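Local coordinates for protein adenosine kinase, putative (Trypanosoma brucei, PDB 3OTX) that probably catalyses the magnesium-dependent transfer of phosphate from ATP to adenosine, giving AMP and ADP in the purine salvage pathway, at residues E270-A275 against V283-L288. The protein carries 1 engineered substitution. Sequence-based numbering, arbitrary orientation.
Sequences ESTVLA and VPVPQL. With AP5 (bis(adenosine)-5'-pentaphosphate), chain C.
Glu270 meets the second segment through its backbone: its carbonyl O lies 3.4 Å from Val285 CG2, while its side chain turns away and forms a salt bridge with Arg225. At Ser271 a small residue suits the close approach of the chains, since its CB comes within 3.5 Å of Val283 O and also packs near CA of Pro284. Thr272 forms the one antiparallel hydrogen-bonded pair, with Val283. Its N donates to Val283 O over 2.9 Å, and Val283 N returns a 2.7 Å bond to Thr272 O. A beta-branched residue on each chain fits this extended pairing. In Thr272 a chi1 of -72° sets OG1 beside the backbone N, on the ribose side, where it is hydrogen-bonded to His325 of helix 317-332 and lies 3.5 Å from the ribose hydroxyl O3F of AP5. Farther along, Leu274 extends CD2 to within 4.3 Å of Val283 CG2, an apolar contact beside the strand pair.

Pro284, whose ring nitrogen has no hydrogen to donate, follows the paired residue as the chain leaves the sheet. Beyond it, the branched Val285 can serve two neighbours: CG1 packs against the same ribose, 3.6 Å from O2F, while CG2 is the methyl that meets Glu270 O. Leu288 gives the adenine an apolar neighbour, its CD2 3.8 Å from C2A. The edge strand of the large sheet thus runs out into a loop that, with Thr272, lines one nucleoside end of AP5, beside the ADP-binding residues Thr266 and Gln290: the nucleotide pocket of a ribokinase-like (PfkB) fold.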
loop_
_atom_site.group_PDB
_atom_site.type_symbol
_atom_site.label_atom_id
_atom_site.label_comp_id
_atom_site.label_asym_id
_atom_site.label_seq_id
_atom_site.Cartn_x
_atom_site.Cartn_y
_atom_site.Cartn_z
ATOM N N GLU A 270 12.488 -11.886 9.451
ATOM C CA GLU A 270 13.893 -11.656 9.150
ATOM C C GLU A 270 14.129 -10.177 8.913
ATOM O O GLU A 270 13.204 -9.391 8.715
ATOM C CB GLU A 270 14.390 -12.477 7.946
ATOM C CG GLU A 270 14.446 -13.950 8.214
ATOM C CD GLU A 270 15.046 -14.703 7.038
ATOM O OE1 GLU A 270 14.363 -14.801 5.995
ATOM O OE2 GLU A 270 16.192 -15.172 7.152
ATOM N N SER A 271 15.404 -9.794 8.880
ATOM C CA SER A 271 15.698 -8.362 8.809
ATOM C C SER A 271 15.236 -7.660 7.516
ATOM O O SER A 271 15.152 -8.264 6.440
ATOM C CB SER A 271 17.193 -8.113 9.061
ATOM O OG SER A 271 17.949 -8.637 7.989
ATOM N N THR A 272 14.891 -6.387 7.657
ATOM C CA THR A 272 14.512 -5.568 6.548
ATOM C C THR A 272 15.779 -5.115 5.818
ATOM O O THR A 272 16.760 -4.700 6.444
ATOM C CB THR A 272 13.700 -4.350 7.012
ATOM O OG1 THR A 272 12.402 -4.796 7.425
ATOM C CG2 THR A 272 13.516 -3.334 5.877
ATOM N N VAL A 273 15.738 -5.225 4.501
ATOM C CA VAL A 273 16.894 -4.870 3.644
ATOM C C VAL A 273 16.725 -3.404 3.207
ATOM O O VAL A 273 15.666 -3.013 2.746
ATOM C CB VAL A 273 17.000 -5.819 2.432
ATOM C CG1 VAL A 273 18.086 -5.363 1.426
ATOM C CG2 VAL A 273 17.311 -7.223 2.878
ATOM N N LEU A 274 17.740 -2.604 3.454
ATOM C CA LEU A 274 17.702 -1.171 3.189
ATOM C C LEU A 274 18.898 -0.837 2.304
ATOM O O LEU A 274 20.035 -1.018 2.718
ATOM C CB LEU A 274 17.798 -0.383 4.505
ATOM C CG LEU A 274 17.903 1.147 4.473
ATOM C CD1 LEU A 274 16.691 1.809 3.789
ATOM C CD2 LEU A 274 18.083 1.762 5.874
ATOM N N ALA A 275 18.650 -0.379 1.075
ATOM C CA ALA A 275 19.775 -0.087 0.148
ATOM C C ALA A 275 19.687 1.304 -0.414
ATOM O O ALA A 275 18.597 1.784 -0.741
ATOM C CB ALA A 275 19.830 -1.085 -0.985
ATOM N N VAL A 283 18.118 -4.086 8.739
ATOM C CA VAL A 283 17.529 -3.559 9.951
ATOM C C VAL A 283 16.761 -4.681 10.660
ATOM O O VAL A 283 15.727 -5.139 10.152
ATOM C CB VAL A 283 16.545 -2.423 9.614
ATOM C CG1 VAL A 283 16.000 -1.781 10.871
ATOM C CG2 VAL A 283 17.207 -1.378 8.709
ATOM N N PRO A 284 17.234 -5.110 11.840
ATOM C CA PRO A 284 16.594 -6.254 12.518
ATOM C C PRO A 284 15.165 -5.975 12.917
ATOM O O PRO A 284 14.796 -4.841 13.250
ATOM C CB PRO A 284 17.443 -6.470 13.761
ATOM C CG PRO A 284 18.744 -5.815 13.479
ATOM C CD PRO A 284 18.519 -4.744 12.471
ATOM N N VAL A 285 14.361 -7.019 12.859
ATOM C CA VAL A 285 12.977 -6.927 13.307
ATOM C C VAL A 285 12.961 -7.408 14.766
ATOM O O VAL A 285 13.456 -8.512 15.072
ATOM C CB VAL A 285 12.075 -7.822 12.430
ATOM C CG1 VAL A 285 10.701 -8.008 13.076
ATOM C CG2 VAL A 285 11.944 -7.241 11.049
ATOM N N PRO A 286 12.397 -6.595 15.687
ATOM C CA PRO A 286 12.390 -7.006 17.094
ATOM C C PRO A 286 11.660 -8.341 17.313
ATOM O O PRO A 286 10.637 -8.598 16.686
ATOM C CB PRO A 286 11.664 -5.849 17.803
ATOM C CG PRO A 286 11.792 -4.703 16.889
ATOM C CD PRO A 286 11.753 -5.289 15.493
ATOM N N GLN A 287 12.212 -9.185 18.166
ATOM C CA GLN A 287 11.607 -10.469 18.495
ATOM C C GLN A 287 10.175 -10.263 18.976
ATOM O O GLN A 287 9.901 -9.328 19.745
ATOM C CB GLN A 287 12.439 -11.149 19.582
ATOM C CG GLN A 287 12.089 -12.599 19.842
ATOM C CD GLN A 287 10.886 -12.764 20.758
ATOM O OE1 GLN A 287 10.142 -13.739 20.646
ATOM N NE2 GLN A 287 10.684 -11.804 21.661
ATOM N N LEU A 288 9.268 -11.117 18.500
ATOM C CA LEU A 288 7.864 -11.074 18.904
ATOM C C LEU A 288 7.388 -12.507 19.093
ATOM O O LEU A 288 7.618 -13.346 18.218
ATOM C CB LEU A 288 7.013 -10.349 17.845
ATOM C CG LEU A 288 5.513 -10.112 18.092
ATOM C CD1 LEU A 288 5.255 -9.257 19.347
ATOM C CD2 LEU A 288 4.860 -9.463 16.850
HETATM P PA AP5 C . 6.132 -8.658 5.825
HETATM O O1A AP5 C . 5.593 -10.060 6.089
HETATM O O2A AP5 C . 7.456 -8.632 5.090
HETATM O O3A AP5 C . 5.122 -7.736 4.975
HETATM P PB AP5 C . 4.182 -8.204 3.750
HETATM O O1B AP5 C . 4.629 -9.496 3.139
HETATM O O2B AP5 C . 4.047 -7.025 2.849
HETATM O O3B AP5 C . 2.834 -8.437 4.565
HETATM P PG AP5 C . 1.502 -9.254 4.261
HETATM O O1G AP5 C . 0.894 -9.595 5.587
HETATM O O2G AP5 C . 1.706 -10.539 3.489
HETATM O O3G AP5 C . 0.666 -8.147 3.567
HETATM P PD AP5 C . -0.828 -8.191 2.949
HETATM O O1D AP5 C . -1.508 -9.542 3.076
HETATM O O2D AP5 C . -0.702 -7.574 1.584
HETATM O O3D AP5 C . -1.599 -7.218 3.974
HETATM P PE AP5 C . -1.691 -5.611 3.869
HETATM O O1E AP5 C . -0.368 -5.058 3.422
HETATM O O2E AP5 C . -2.290 -5.065 5.164
HETATM O O5F AP5 C . 6.169 -7.887 7.232
HETATM C C5F AP5 C . 6.464 -6.492 7.293
HETATM C C4F AP5 C . 6.983 -6.164 8.671
HETATM O O4F AP5 C . 6.050 -6.610 9.665
HETATM C C3F AP5 C . 8.271 -6.886 9.057
HETATM O O3F AP5 C . 9.383 -6.148 8.614
HETATM C C2F AP5 C . 8.159 -7.022 10.548
HETATM O O2F AP5 C . 8.539 -5.818 11.166
HETATM C C1F AP5 C . 6.650 -7.191 10.757
HETATM N N9A AP5 C . 6.211 -8.616 10.797
HETATM C C8A AP5 C . 5.483 -9.296 9.817
HETATM N N7A AP5 C . 5.275 -10.565 10.264
HETATM C C5A AP5 C . 5.833 -10.692 11.491
HETATM C C6A AP5 C . 5.890 -11.718 12.408
HETATM N N6A AP5 C . 5.236 -12.868 12.222
HETATM N N1A AP5 C . 6.538 -11.507 13.601
HETATM C C2A AP5 C . 7.114 -10.287 13.918
HETATM N N3A AP5 C . 7.039 -9.264 12.996
HETATM C C4A AP5 C . 6.398 -9.452 11.826
HETATM O O5J AP5 C . -2.740 -5.373 2.652
HETATM C C5J AP5 C . -4.071 -5.848 2.768
HETATM C C4J AP5 C . -4.908 -4.844 1.993
HETATM O O4J AP5 C . -4.689 -4.985 0.580
HETATM C C3J AP5 C . -6.418 -5.064 2.133
HETATM O O3J AP5 C . -6.922 -4.058 3.011
HETATM C C2J AP5 C . -6.965 -4.954 0.700
HETATM O O2J AP5 C . -8.103 -4.108 0.587
HETATM C C1J AP5 C . -5.788 -4.369 -0.041
HETATM N N9B AP5 C . -5.804 -4.645 -1.485
HETATM C C8B AP5 C . -5.826 -5.891 -2.050
HETATM N N7B AP5 C . -5.880 -5.713 -3.396
HETATM C C5B AP5 C . -5.887 -4.371 -3.670
HETATM C C6B AP5 C . -5.922 -3.641 -4.864
HETATM N N6B AP5 C . -6.049 -4.199 -6.079
HETATM N N1B AP5 C . -5.951 -2.280 -4.734
HETATM C C2B AP5 C . -5.840 -1.609 -3.537
HETATM N N3B AP5 C . -5.851 -2.329 -2.360
HETATM C C4B AP5 C . -5.836 -3.692 -2.451
#